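PDB 5YH1: member of s1p family of ribosomal proteins, which binds manganese through its DHH domain, the part described here, and probably acts as an exonuclease on nucleic acids. Local coordinates for residues 258-263 with 296-300; 262-266 with 337-341; 69-73 with 276-282; 311-316 with 328-334; 347-351 with 375-379. All coordinates share one frame; numbering follows the deposited sequence.

Contact 1. Residues 258-263 with 296-300; sequences EVIDHE and IYPEV
A valine methyl rests on the face of a buried histidine whose rotation is already fixed by polar partners. CG2 of V300 stands 3.7 Å from the centroid of the H262 ring, a CH-pi contact, and is shifted toward the rim on the CG side. With CG anti to the backbone N (chi1 176°), the ring of H262 is carried out toward 296-300, where V300 meets it. Its ND1 donates to OE1 of the adjacent E263 at 2.7 Å, with the oxygen in the ring plane, while NE2 is hydrogen-bonded to K303, so the imidazole is held at both nitrogens. I296 packs against the same carboxylate: its CG2 lies 3.5 Å from OE1 of E263, and its CD1 is near OE2. E299 brings OE2 to 3.7 Å from CE1 of H262, its carboxylate turned 80° from the ring. E263 and E299 each form a salt bridge with R150 of the second subunit, which probably eases the repulsion between them. Beside this polar corner, V259 divides its methyls, CG1 meeting CG2 of I296 at 3.9 Å and CG2 meeting CB of Y297 at 3.9 Å. CB of E258 approaches the edge of the Y297 ring. The two short segments, on helices 250-267 and 286-311, cross at 74° with axes 9.5 Å apart; V259 and I260 also lean on helix 276-279, and the second subunit packs against E263, I296 and E299.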
# COMPACT_ATOMS: atom_id res chain seq x y z
N GLU A 258 -6.98 17.39 -18.06
CA GLU A 258 -6.05 16.30 -18.37
C GLU A 258 -4.90 16.25 -17.37
O GLU A 258 -4.46 15.17 -16.98
CB GLU A 258 -5.50 16.42 -19.80
CG GLU A 258 -6.54 16.18 -20.89
CD GLU A 258 -6.92 14.72 -21.10
OE1 GLU A 258 -6.34 13.82 -20.45
OE2 GLU A 258 -7.80 14.46 -21.93
N VAL A 259 -4.44 17.42 -16.95
CA VAL A 259 -3.40 17.51 -15.93
C VAL A 259 -3.87 16.94 -14.59
O VAL A 259 -3.14 16.17 -13.96
CB VAL A 259 -2.88 18.94 -15.76
CG1 VAL A 259 -2.02 19.07 -14.51
CG2 VAL A 259 -2.07 19.36 -16.98
N ILE A 260 -5.08 17.29 -14.17
CA ILE A 260 -5.61 16.79 -12.89
C ILE A 260 -5.70 15.26 -12.88
O ILE A 260 -5.23 14.61 -11.93
CB ILE A 260 -6.98 17.40 -12.55
CG1 ILE A 260 -6.81 18.88 -12.22
CG2 ILE A 260 -7.60 16.67 -11.37
CD1 ILE A 260 -8.11 19.66 -12.23
N ASP A 261 -6.28 14.69 -13.94
CA ASP A 261 -6.47 13.24 -14.02
C ASP A 261 -5.12 12.49 -14.08
O ASP A 261 -5.02 11.37 -13.60
CB ASP A 261 -7.33 12.86 -15.23
CG ASP A 261 -8.79 13.35 -15.10
OD1 ASP A 261 -9.29 13.56 -13.98
OD2 ASP A 261 -9.44 13.50 -16.15
N HIS A 262 -4.11 13.13 -14.68
CA HIS A 262 -2.77 12.55 -14.76
C HIS A 262 -2.10 12.59 -13.39
O HIS A 262 -1.72 11.56 -12.85
CB HIS A 262 -1.94 13.29 -15.81
CG HIS A 262 -0.52 12.83 -15.91
ND1 HIS A 262 0.49 13.35 -15.12
CD2 HIS A 262 0.06 11.92 -16.72
CE1 HIS A 262 1.63 12.77 -15.44
NE2 HIS A 262 1.40 11.89 -16.40
N GLU A 263 -1.98 13.78 -12.81
CA GLU A 263 -1.37 13.91 -11.49
C GLU A 263 -2.08 13.05 -10.43
O GLU A 263 -1.41 12.42 -9.60
CB GLU A 263 -1.30 15.38 -11.04
CG GLU A 263 -0.48 16.29 -11.95
CD GLU A 263 0.95 15.80 -12.19
OE1 GLU A 263 1.18 15.11 -13.20
OE2 GLU A 263 1.84 16.11 -11.37
N ILE A 296 3.40 20.30 -17.19
CA ILE A 296 2.86 18.94 -17.12
C ILE A 296 2.11 18.55 -18.39
O ILE A 296 2.26 17.43 -18.87
CB ILE A 296 1.96 18.76 -15.86
CG1 ILE A 296 2.80 18.95 -14.59
CG2 ILE A 296 1.29 17.39 -15.86
CD1 ILE A 296 1.99 19.19 -13.33
N TYR A 297 1.30 19.46 -18.94
CA TYR A 297 0.43 19.08 -20.05
C TYR A 297 1.14 18.46 -21.27
O TYR A 297 0.68 17.45 -21.78
CB TYR A 297 -0.51 20.22 -20.49
CG TYR A 297 -1.36 19.75 -21.64
CD1 TYR A 297 -2.46 18.92 -21.42
CD2 TYR A 297 -1.00 20.04 -22.96
CE1 TYR A 297 -3.21 18.44 -22.48
CE2 TYR A 297 -1.74 19.56 -24.02
CZ TYR A 297 -2.84 18.77 -23.78
OH TYR A 297 -3.57 18.30 -24.84
N PRO A 298 2.28 19.05 -21.72
CA PRO A 298 3.00 18.43 -22.86
C PRO A 298 3.42 16.98 -22.60
O PRO A 298 3.34 16.12 -23.47
CB PRO A 298 4.25 19.32 -23.01
CG PRO A 298 3.83 20.65 -22.44
CD PRO A 298 2.91 20.31 -21.29
N GLU A 299 3.85 16.72 -21.38
CA GLU A 299 4.21 15.38 -20.93
C GLU A 299 3.00 14.45 -21.00
O GLU A 299 3.10 13.34 -21.50
CB GLU A 299 4.78 15.53 -19.51
CG GLU A 299 4.92 14.30 -18.64
CD GLU A 299 5.42 14.69 -17.25
OE1 GLU A 299 6.14 15.72 -17.12
OE2 GLU A 299 5.07 13.98 -16.28
N VAL A 300 1.85 14.93 -20.55
CA VAL A 300 0.61 14.15 -20.62
C VAL A 300 0.21 13.86 -22.06
O VAL A 300 -0.15 12.73 -22.41
CB VAL A 300 -0.56 14.87 -19.92
CG1 VAL A 300 -1.85 14.07 -20.04
CG2 VAL A 300 -0.23 15.11 -18.45

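Contact 2. Residues 262-266 with 337-341; sequences HEAFY and KFEYP
Y340 lays its ring over CD2 of H262, which sits 3.6 Å above the centre of the phenol plane and is nearly equidistant from all six ring carbons. This is a T-shaped pair, the imidazole edge directed at the tyrosine face, with planes at 70° and centroids 4.7 Å apart. On the other face, CB of P341, which follows a cis peptide bond, lies 4.1 Å above the plane, so the ring is sandwiched. With CG anti to the backbone N (chi1 178°), the ring of Y340 extends from the loop toward helix 250-267, over H262. The edge of Y340 in turn meets the face of F265, a second edge-to-face pair with planes at 77° and centroids 5.9 Å apart; the three rings form an aromatic cluster. F265 also supports the loop backbone, its CE2 coming to 3.6 Å from N of Y340. Y266 comes across the base of the tyrosine, its OH 3.3 Å from CB of Y340. The backbone N of Y340 donates to a water at 3.1 Å, which also lies unusually close to OH of Y266. A leucine in place of Y340 would probably leave the CD2 edge of H262 without an aromatic face and Q304 without its hydroxyl partner. Ring edges and faces thus join helix 250-267 to the loop between strand 325-330 and helix 343-358, while polar ends are satisfied elsewhere: Y340 OH by Q304, Y266 OH by K303.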
# COMPACT_ATOMS: atom_id res chain seq x y z
N HIS A 262 -4.11 13.13 -14.68
CA HIS A 262 -2.77 12.55 -14.76
C HIS A 262 -2.10 12.59 -13.39
O HIS A 262 -1.72 11.56 -12.85
CB HIS A 262 -1.94 13.29 -15.81
CG HIS A 262 -0.52 12.83 -15.91
ND1 HIS A 262 0.49 13.35 -15.12
CD2 HIS A 262 0.06 11.92 -16.72
CE1 HIS A 262 1.63 12.77 -15.44
NE2 HIS A 262 1.40 11.89 -16.40
N GLU A 263 -1.98 13.78 -12.81
CA GLU A 263 -1.37 13.91 -11.49
C GLU A 263 -2.08 13.05 -10.43
O GLU A 263 -1.41 12.42 -9.60
CB GLU A 263 -1.30 15.38 -11.04
CG GLU A 263 -0.48 16.29 -11.95
CD GLU A 263 0.95 15.80 -12.19
OE1 GLU A 263 1.18 15.11 -13.20
OE2 GLU A 263 1.84 16.11 -11.37
N ALA A 264 -3.41 13.02 -10.44
CA ALA A 264 -4.16 12.26 -9.43
C ALA A 264 -3.93 10.75 -9.55
O ALA A 264 -4.03 10.03 -8.56
CB ALA A 264 -5.65 12.57 -9.49
N PHE A 265 -3.66 10.28 -10.76
CA PHE A 265 -3.27 8.89 -10.97
C PHE A 265 -2.01 8.56 -10.16
O PHE A 265 -1.92 7.49 -9.56
CB PHE A 265 -3.04 8.63 -12.47
CG PHE A 265 -2.54 7.24 -12.77
CD1 PHE A 265 -3.42 6.20 -13.01
CD2 PHE A 265 -1.17 6.98 -12.83
CE1 PHE A 265 -2.96 4.92 -13.29
CE2 PHE A 265 -0.70 5.70 -13.10
CZ PHE A 265 -1.60 4.67 -13.33
N TYR A 266 -1.05 9.48 -10.13
CA TYR A 266 0.22 9.23 -9.47
C TYR A 266 0.21 9.50 -7.96
O TYR A 266 0.92 8.82 -7.23
CB TYR A 266 1.35 10.00 -10.15
CG TYR A 266 1.70 9.44 -11.52
CD1 TYR A 266 2.50 8.30 -11.65
CD2 TYR A 266 1.22 10.05 -12.67
CE1 TYR A 266 2.82 7.80 -12.91
CE2 TYR A 266 1.54 9.55 -13.92
CZ TYR A 266 2.34 8.44 -14.04
OH TYR A 266 2.63 7.97 -15.31
N LYS A 337 0.83 -2.50 -18.62
CA LYS A 337 0.15 -2.74 -17.36
C LYS A 337 0.73 -1.86 -16.24
O LYS A 337 1.94 -1.60 -16.20
CB LYS A 337 0.22 -4.22 -16.97
CG LYS A 337 -0.83 -4.58 -15.93
CD LYS A 337 -0.88 -6.08 -15.66
CE LYS A 337 -2.07 -6.43 -14.78
NZ LYS A 337 -2.12 -7.88 -14.47
N PHE A 338 -0.16 -1.39 -15.37
CA PHE A 338 0.16 -0.57 -14.19
C PHE A 338 0.68 0.84 -14.47
O PHE A 338 1.07 1.54 -13.54
CB PHE A 338 1.13 -1.31 -13.25
CG PHE A 338 0.60 -2.62 -12.75
CD1 PHE A 338 -0.55 -2.67 -11.96
CD2 PHE A 338 1.24 -3.81 -13.05
CE1 PHE A 338 -1.05 -3.87 -11.50
CE2 PHE A 338 0.75 -5.02 -12.59
CZ PHE A 338 -0.40 -5.05 -11.81
N GLU A 339 0.69 1.28 -15.72
CA GLU A 339 1.19 2.61 -16.04
C GLU A 339 0.06 3.51 -16.49
O GLU A 339 -1.00 3.04 -16.87
CB GLU A 339 2.22 2.53 -17.16
CG GLU A 339 3.52 1.86 -16.77
CD GLU A 339 4.44 1.70 -17.96
OE1 GLU A 339 4.61 2.68 -18.72
OE2 GLU A 339 4.98 0.59 -18.16
N TYR A 340 0.30 4.81 -16.43
CA TYR A 340 -0.60 5.76 -17.07
C TYR A 340 -0.53 5.52 -18.58
O TYR A 340 0.56 5.46 -19.13
CB TYR A 340 -0.20 7.19 -16.74
CG TYR A 340 -1.08 8.21 -17.40
CD1 TYR A 340 -0.79 8.67 -18.68
CD2 TYR A 340 -2.21 8.71 -16.76
CE1 TYR A 340 -1.60 9.61 -19.30
CE2 TYR A 340 -3.02 9.65 -17.38
CZ TYR A 340 -2.71 10.10 -18.65
OH TYR A 340 -3.50 11.03 -19.28
N PRO A 341 -1.68 5.40 -19.26
CA PRO A 341 -3.04 5.50 -18.77
C PRO A 341 -3.64 4.16 -18.32
O PRO A 341 -3.37 3.14 -18.94
CB PRO A 341 -3.80 6.03 -19.99
CG PRO A 341 -3.07 5.43 -21.15
CD PRO A 341 -1.62 5.40 -20.73
O HOH W 1 3.05 5.53 -15.31

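Contact 3. Residues 69-73 with 276-282; sequences YTAGV and IEEILLI
V73 points straight at L280, tip to tip, and the other side chains arrange themselves round that meeting. CB of V73 is 3.8 Å from CD1 of L280. With CG1 anti to the backbone N (chi1 174°), V73 sends this methyl to CD1 of I282 at 3.6 Å, while CG2 slides past I276 in the opposite direction and touches its CG2 at 3.9 Å. One valine therefore meets three aliphatic chains. Y69 and I276 cross obliquely, CD1 of the ring lying 4.1 Å from CG1 of the isoleucine. CD2 of L280, its other methyl, lies 3.6 Å from OG1 of T70. I282 can join the group because the helix ends at L281, whose positive phi belongs to a Schellman motif: N of I282 bonds back to O of E277 at 3.1 Å, and N of L281 to O of E278. Helix 66-86, which carries T70 close to the manganese ligand D67, thereby packs along the short helix 276-279 and the turn that follows it. The chemistry is that of a hydrophobic core, with the polar ends turned to partners elsewhere: T70 OG1 bonds to O of T66 and Y69 OH to W267, so the interface itself depends on shape and burial.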
# COMPACT_ATOMS: atom_id res chain seq x y z
N TYR A 69 -12.55 16.08 -7.73
CA TYR A 69 -11.57 16.96 -7.09
C TYR A 69 -12.09 18.39 -7.09
O TYR A 69 -12.04 19.09 -6.08
CB TYR A 69 -10.19 16.90 -7.78
CG TYR A 69 -9.28 15.82 -7.22
CD1 TYR A 69 -8.47 16.08 -6.13
CD2 TYR A 69 -9.23 14.56 -7.78
CE1 TYR A 69 -7.65 15.09 -5.60
CE2 TYR A 69 -8.40 13.57 -7.27
CZ TYR A 69 -7.62 13.84 -6.17
OH TYR A 69 -6.80 12.86 -5.65
N THR A 70 -12.58 18.83 -8.24
CA THR A 70 -13.07 20.20 -8.35
C THR A 70 -14.19 20.46 -7.33
O THR A 70 -14.18 21.46 -6.62
CB THR A 70 -13.54 20.51 -9.78
OG1 THR A 70 -12.47 20.23 -10.68
CG2 THR A 70 -13.93 21.97 -9.92
N ALA A 71 -15.12 19.51 -7.24
CA ALA A 71 -16.23 19.60 -6.29
C ALA A 71 -15.73 19.64 -4.86
O ALA A 71 -16.14 20.49 -4.06
CB ALA A 71 -17.18 18.44 -6.49
N GLY A 72 -14.83 18.72 -4.53
CA GLY A 72 -14.28 18.67 -3.18
C GLY A 72 -13.55 19.94 -2.80
O GLY A 72 -13.71 20.45 -1.68
N VAL A 73 -12.75 20.46 -3.74
CA VAL A 73 -11.95 21.65 -3.45
C VAL A 73 -12.84 22.90 -3.37
O VAL A 73 -12.60 23.78 -2.56
CB VAL A 73 -10.79 21.84 -4.47
CG1 VAL A 73 -10.07 23.16 -4.24
CG2 VAL A 73 -9.82 20.68 -4.34
N ILE A 276 -3.30 20.78 -6.11
CA ILE A 276 -4.60 20.85 -6.81
C ILE A 276 -5.17 22.29 -6.86
O ILE A 276 -5.71 22.69 -7.89
CB ILE A 276 -5.61 19.84 -6.20
CG1 ILE A 276 -6.89 19.75 -7.04
CG2 ILE A 276 -5.98 20.21 -4.77
CD1 ILE A 276 -6.68 19.14 -8.40
N GLU A 277 -5.02 23.05 -5.78
CA GLU A 277 -5.51 24.43 -5.73
C GLU A 277 -4.84 25.32 -6.77
O GLU A 277 -5.47 26.25 -7.30
CB GLU A 277 -5.29 25.06 -4.35
CG GLU A 277 -5.96 24.35 -3.19
CD GLU A 277 -5.08 23.28 -2.55
OE1 GLU A 277 -4.03 22.93 -3.11
OE2 GLU A 277 -5.47 22.77 -1.48
N GLU A 278 -3.56 25.05 -7.05
CA GLU A 278 -2.80 25.81 -8.02
C GLU A 278 -3.25 25.47 -9.42
O GLU A 278 -3.42 26.35 -10.27
CB GLU A 278 -1.30 25.52 -7.89
CG GLU A 278 -0.71 25.79 -6.51
CD GLU A 278 -0.77 27.25 -6.10
OE1 GLU A 278 -1.12 28.11 -6.93
OE2 GLU A 278 -0.45 27.54 -4.94
N ILE A 279 -3.46 24.18 -9.67
CA ILE A 279 -3.92 23.73 -10.97
C ILE A 279 -5.33 24.28 -11.27
O ILE A 279 -5.63 24.65 -12.40
CB ILE A 279 -3.90 22.20 -11.05
CG1 ILE A 279 -2.45 21.70 -10.97
CG2 ILE A 279 -4.54 21.70 -12.35
CD1 ILE A 279 -2.34 20.22 -10.65
N LEU A 280 -6.18 24.34 -10.24
CA LEU A 280 -7.56 24.81 -10.38
C LEU A 280 -7.70 26.34 -10.42
O LEU A 280 -8.82 26.85 -10.59
CB LEU A 280 -8.42 24.27 -9.24
CG LEU A 280 -8.75 22.79 -9.30
CD1 LEU A 280 -9.47 22.41 -8.02
CD2 LEU A 280 -9.59 22.44 -10.52
N LEU A 281 -6.58 27.05 -10.22
CA LEU A 281 -6.51 28.50 -10.27
C LEU A 281 -7.35 29.15 -9.18
O LEU A 281 -8.14 30.04 -9.47
CB LEU A 281 -6.91 29.04 -11.66
CG LEU A 281 -6.46 30.48 -11.99
CD1 LEU A 281 -5.01 30.51 -12.43
CD2 LEU A 281 -7.32 31.11 -13.08
N ILE A 282 -7.21 28.72 -7.94
CA ILE A 282 -7.95 29.36 -6.85
C ILE A 282 -7.07 30.08 -5.85
O ILE A 282 -7.56 30.60 -4.86
CB ILE A 282 -8.90 28.39 -6.11
CG1 ILE A 282 -8.12 27.32 -5.35
CG2 ILE A 282 -9.87 27.76 -7.08
CD1 ILE A 282 -8.97 26.60 -4.32

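Contact 4. Residues 311-316 with 328-334; sequences VLPHVK and TIDVELY
H314 and Y334 stack face on face, offset, with centroids 4.1 Å apart and planes only 6° from parallel; CB of the histidine also leans over the tyrosine face in a CH-pi contact. CG of H314, anti to the carbonyl carbon (chi1 -58°), places the imidazole alongside the Y334 ring, whose other face is covered by L333 CB. Next to these rings, CD1 of I329 packs 3.8 Å from CG1 of V311, the last residue of helix 286-311, and V311 CG2 lies 3.3 Å from O of Y334. Farther out, K316 and T328 pair strands 316-319 and 325-330 as a beta hairpin: N of K316 donates to O of T328 at 3.0 Å, and N of T328 to O of K316 at 2.8 Å, an antiparallel hydrogen-bonded pair. Water joins O of H314 to N of D330. The turn that delivers Y334 is shaped by D330, whose OD1 accepts from N of E332 at 3.0 Å, an Asx turn, and from N of L333 at 2.9 Å, from above the carboxylate plane. NE2 of H314 has a weak hydrogen bond to D402 of the second subunit. The hairpin's opening is thus fixed by directional backbone bonds and by dispersion between flat rings, with the carboxylate of D330 satisfying N-H groups of the turn.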
# COMPACT_ATOMS: atom_id res chain seq x y z
N VAL A 311 -0.80 1.14 -29.57
CA VAL A 311 -1.94 0.26 -29.29
C VAL A 311 -2.92 0.14 -30.46
O VAL A 311 -3.51 -0.92 -30.70
CB VAL A 311 -2.69 0.73 -28.02
CG1 VAL A 311 -3.94 -0.10 -27.78
CG2 VAL A 311 -1.77 0.63 -26.80
N LEU A 312 -3.10 1.23 -31.19
CA LEU A 312 -4.06 1.32 -32.30
C LEU A 312 -3.97 0.20 -33.33
O LEU A 312 -5.00 -0.30 -33.77
CB LEU A 312 -3.92 2.67 -32.99
CG LEU A 312 -5.10 3.26 -33.73
CD1 LEU A 312 -6.35 3.28 -32.86
CD2 LEU A 312 -4.71 4.67 -34.17
N PRO A 313 -2.75 -0.21 -33.72
CA PRO A 313 -2.66 -1.34 -34.66
C PRO A 313 -3.29 -2.64 -34.16
O PRO A 313 -3.55 -3.53 -34.96
CB PRO A 313 -1.15 -1.53 -34.83
CG PRO A 313 -0.59 -0.18 -34.60
CD PRO A 313 -1.43 0.39 -33.48
N HIS A 314 -3.53 -2.76 -32.86
CA HIS A 314 -4.15 -3.96 -32.30
C HIS A 314 -5.64 -3.83 -32.09
O HIS A 314 -6.29 -4.77 -31.66
CB HIS A 314 -3.45 -4.31 -30.99
CG HIS A 314 -1.98 -4.52 -31.17
ND1 HIS A 314 -1.04 -3.62 -30.71
CD2 HIS A 314 -1.29 -5.48 -31.82
CE1 HIS A 314 0.16 -4.05 -31.05
NE2 HIS A 314 0.04 -5.18 -31.72
N VAL A 315 -6.21 -2.67 -32.40
CA VAL A 315 -7.66 -2.49 -32.27
C VAL A 315 -8.33 -3.07 -33.51
O VAL A 315 -8.01 -2.66 -34.61
CB VAL A 315 -8.03 -1.00 -32.12
CG1 VAL A 315 -9.54 -0.83 -31.97
CG2 VAL A 315 -7.31 -0.40 -30.92
N LYS A 316 -9.22 -4.04 -33.33
CA LYS A 316 -10.08 -4.52 -34.41
C LYS A 316 -11.31 -3.63 -34.49
O LYS A 316 -11.98 -3.42 -33.48
CB LYS A 316 -10.55 -5.95 -34.16
CG LYS A 316 -9.50 -7.02 -34.32
CD LYS A 316 -10.15 -8.35 -34.69
CE LYS A 316 -9.14 -9.48 -34.85
NZ LYS A 316 -9.77 -10.72 -35.42
N THR A 328 -12.77 -3.50 -30.76
CA THR A 328 -12.33 -4.33 -29.64
C THR A 328 -10.82 -4.24 -29.48
O THR A 328 -10.08 -4.17 -30.47
CB THR A 328 -12.72 -5.80 -29.81
OG1 THR A 328 -12.14 -6.29 -31.02
CG2 THR A 328 -14.23 -5.94 -29.88
N ILE A 329 -10.37 -4.23 -28.23
CA ILE A 329 -8.95 -4.17 -27.92
C ILE A 329 -8.67 -4.92 -26.62
O ILE A 329 -9.32 -4.69 -25.60
CB ILE A 329 -8.44 -2.71 -27.85
CG1 ILE A 329 -6.97 -2.65 -27.40
CG2 ILE A 329 -9.29 -1.86 -26.92
CD1 ILE A 329 -6.01 -3.25 -28.39
N ASP A 330 -7.71 -5.83 -26.69
CA ASP A 330 -7.24 -6.58 -25.53
C ASP A 330 -6.19 -5.74 -24.82
O ASP A 330 -5.02 -5.73 -25.22
CB ASP A 330 -6.65 -7.91 -25.99
CG ASP A 330 -6.24 -8.81 -24.83
OD1 ASP A 330 -5.87 -8.29 -23.75
OD2 ASP A 330 -6.27 -10.05 -25.03
N VAL A 331 -6.61 -5.04 -23.77
CA VAL A 331 -5.71 -4.16 -23.04
C VAL A 331 -4.84 -4.89 -21.99
O VAL A 331 -4.04 -4.25 -21.33
CB VAL A 331 -6.43 -2.96 -22.39
CG1 VAL A 331 -7.10 -2.12 -23.47
CG2 VAL A 331 -7.44 -3.40 -21.34
N GLU A 332 -4.99 -6.20 -21.84
CA GLU A 332 -4.00 -6.97 -21.09
C GLU A 332 -2.80 -7.30 -21.98
O GLU A 332 -1.67 -7.09 -21.58
CB GLU A 332 -4.61 -8.26 -20.53
CG GLU A 332 -3.82 -8.93 -19.40
CD GLU A 332 -3.78 -8.15 -18.08
OE1 GLU A 332 -2.99 -8.55 -17.20
OE2 GLU A 332 -4.52 -7.15 -17.89
N LEU A 333 -3.05 -7.80 -23.20
CA LEU A 333 -1.97 -8.17 -24.11
C LEU A 333 -1.27 -6.98 -24.78
O LEU A 333 -0.06 -7.05 -25.04
CB LEU A 333 -2.48 -9.11 -25.21
CG LEU A 333 -2.94 -10.51 -24.81
CD1 LEU A 333 -3.20 -11.33 -26.06
CD2 LEU A 333 -1.93 -11.21 -23.91
N TYR A 334 -2.01 -5.91 -25.06
CA TYR A 334 -1.50 -4.83 -25.91
C TYR A 334 -1.63 -3.47 -25.26
O TYR A 334 -2.07 -2.52 -25.89
CB TYR A 334 -2.23 -4.83 -27.26
CG TYR A 334 -2.15 -6.15 -27.97
CD1 TYR A 334 -0.93 -6.64 -28.44
CD2 TYR A 334 -3.28 -6.92 -28.19
CE1 TYR A 334 -0.84 -7.86 -29.09
CE2 TYR A 334 -3.20 -8.14 -28.84
CZ TYR A 334 -1.98 -8.60 -29.29
OH TYR A 334 -1.90 -9.81 -29.93
O HOH W 2 -6.84 -6.80 -29.37

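Contact 5. Residues 347-351 with 375-379; sequences SGIIH and VVRAS
A beta-alpha-beta crossover joins the parallel neighbours 325-330 and 364-369 of the mixed sheet, and its helix 343-358 lies here against the next strand, 373-378. The sheet belongs to the C-terminal part of the chain, probably equivalent to the DHHA1 domain of other DHH proteins. The short segments run at 30° to each other with axes 9.1 Å apart. CB of R377 sits over the middle of the H351 ring, 3.7 Å from its centroid and 10° off the normal, a nearly ideal CH-pi contact. With CG anti to the backbone N (chi1 -169°), H351 reaches the strand, and its ND1, hydrogen-bonded to T366 on the neighbouring strand, limits rotation of the ring. The arginine then bends at its third torsion and carries its guanidinium over the helix, where CA of G348 stands 3.4 Å above one face of the group. The absence of a side chain at G348 matters, since a CB would come very close to NH2 of R377. S347 completes the surface, its OG bonded to O of G344 and 3.3 Å from CG1 of V375. An alanine at R377 would still place CB on the imidazole, but loss of the guanidinium would probably open a gap above G348. The side chains of R377 and D229, a manganese ligand, are about 9 Å apart. At the far edge of the imidazole, N of S379 lies in the ring plane 3.5 Å from NE2 of H351, and a water is bonded to the same nitrogen at 3.1 Å.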
# COMPACT_ATOMS: atom_id res chain seq x y z
N SER A 347 -9.14 3.22 -22.89
CA SER A 347 -10.33 2.97 -23.70
C SER A 347 -10.95 4.28 -24.19
O SER A 347 -11.43 4.36 -25.31
CB SER A 347 -11.37 2.16 -22.92
OG SER A 347 -11.96 2.95 -21.90
N GLY A 348 -10.92 5.31 -23.34
CA GLY A 348 -11.41 6.63 -23.70
C GLY A 348 -10.59 7.28 -24.81
O GLY A 348 -11.14 7.93 -25.70
N ILE A 349 -9.27 7.11 -24.73
CA ILE A 349 -8.36 7.68 -25.72
C ILE A 349 -8.56 7.01 -27.07
O ILE A 349 -8.55 7.67 -28.11
CB ILE A 349 -6.89 7.52 -25.26
CG1 ILE A 349 -6.59 8.47 -24.10
CG2 ILE A 349 -5.91 7.78 -26.40
CD1 ILE A 349 -5.37 8.05 -23.30
N ILE A 350 -8.73 5.69 -27.07
CA ILE A 350 -9.00 4.94 -28.29
C ILE A 350 -10.37 5.34 -28.85
O ILE A 350 -10.52 5.61 -30.05
CB ILE A 350 -8.92 3.42 -28.05
CG1 ILE A 350 -7.46 3.02 -27.76
CG2 ILE A 350 -9.45 2.64 -29.25
CD1 ILE A 350 -7.32 1.68 -27.05
N HIS A 351 -11.36 5.39 -27.96
CA HIS A 351 -12.72 5.74 -28.36
C HIS A 351 -12.77 7.14 -28.98
O HIS A 351 -13.36 7.32 -30.05
CB HIS A 351 -13.66 5.65 -27.16
CG HIS A 351 -15.10 5.74 -27.52
ND1 HIS A 351 -15.72 4.83 -28.35
CD2 HIS A 351 -16.07 6.61 -27.13
CE1 HIS A 351 -17.00 5.14 -28.46
NE2 HIS A 351 -17.23 6.21 -27.73
N VAL A 375 -14.20 -2.65 -20.39
CA VAL A 375 -14.71 -1.28 -20.35
C VAL A 375 -15.42 -1.02 -21.67
O VAL A 375 -14.92 -1.38 -22.72
CB VAL A 375 -13.58 -0.26 -20.13
CG1 VAL A 375 -14.13 1.16 -20.15
CG2 VAL A 375 -12.89 -0.53 -18.81
N VAL A 376 -16.60 -0.42 -21.59
CA VAL A 376 -17.47 -0.21 -22.74
C VAL A 376 -17.74 1.28 -22.91
O VAL A 376 -18.09 1.96 -21.95
CB VAL A 376 -18.82 -0.92 -22.56
CG1 VAL A 376 -19.71 -0.70 -23.79
CG2 VAL A 376 -18.61 -2.42 -22.33
N ARG A 377 -17.56 1.78 -24.12
CA ARG A 377 -17.89 3.17 -24.45
C ARG A 377 -18.70 3.23 -25.72
O ARG A 377 -18.34 2.62 -26.72
CB ARG A 377 -16.62 3.99 -24.56
CG ARG A 377 -16.04 4.32 -23.20
CD ARG A 377 -14.61 4.79 -23.27
NE ARG A 377 -14.38 5.85 -22.30
CZ ARG A 377 -13.87 5.70 -21.08
NH1 ARG A 377 -13.52 4.50 -20.62
NH2 ARG A 377 -13.70 6.76 -20.30
N ALA A 378 -19.81 3.96 -25.65
CA ALA A 378 -20.76 4.11 -26.75
C ALA A 378 -20.86 5.58 -27.12
O ALA A 378 -21.09 6.42 -26.26
CB ALA A 378 -22.12 3.59 -26.33
N SER A 379 -20.66 5.91 -28.39
CA SER A 379 -20.89 7.28 -28.86
C SER A 379 -22.38 7.64 -28.82
O SER A 379 -23.25 6.76 -28.74
CB SER A 379 -20.40 7.43 -30.29
OG SER A 379 -21.17 6.62 -31.16
O HOH W 3 -18.60 8.70 -26.42

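How the contacts relate
Contacts 1 and 2 share H262 and E263, both use helix 250-267 and have centres 10 Å apart. Contact 3 backs onto contact 1, with CD1 of I260 3.6 Å from CD2 of L280, and so continues the helical core toward the metal: the side chain of T70 is about 9 Å from the manganese ion. That of R377 in contact 5 comes within about 12 Å of it from the C-terminal sheet. Contacts 4 and 5 meet where CG1 of V311 lies 3.9 Å from CD1 of I350. Contact 2 joins helix 250-267 to the loop before helix 343-358; separately, its K337 NZ forms a salt bridge with E332 OE1 of contact 4 at 2.9 Å. Contacts 1, 2 and 4 also touch the second subunit.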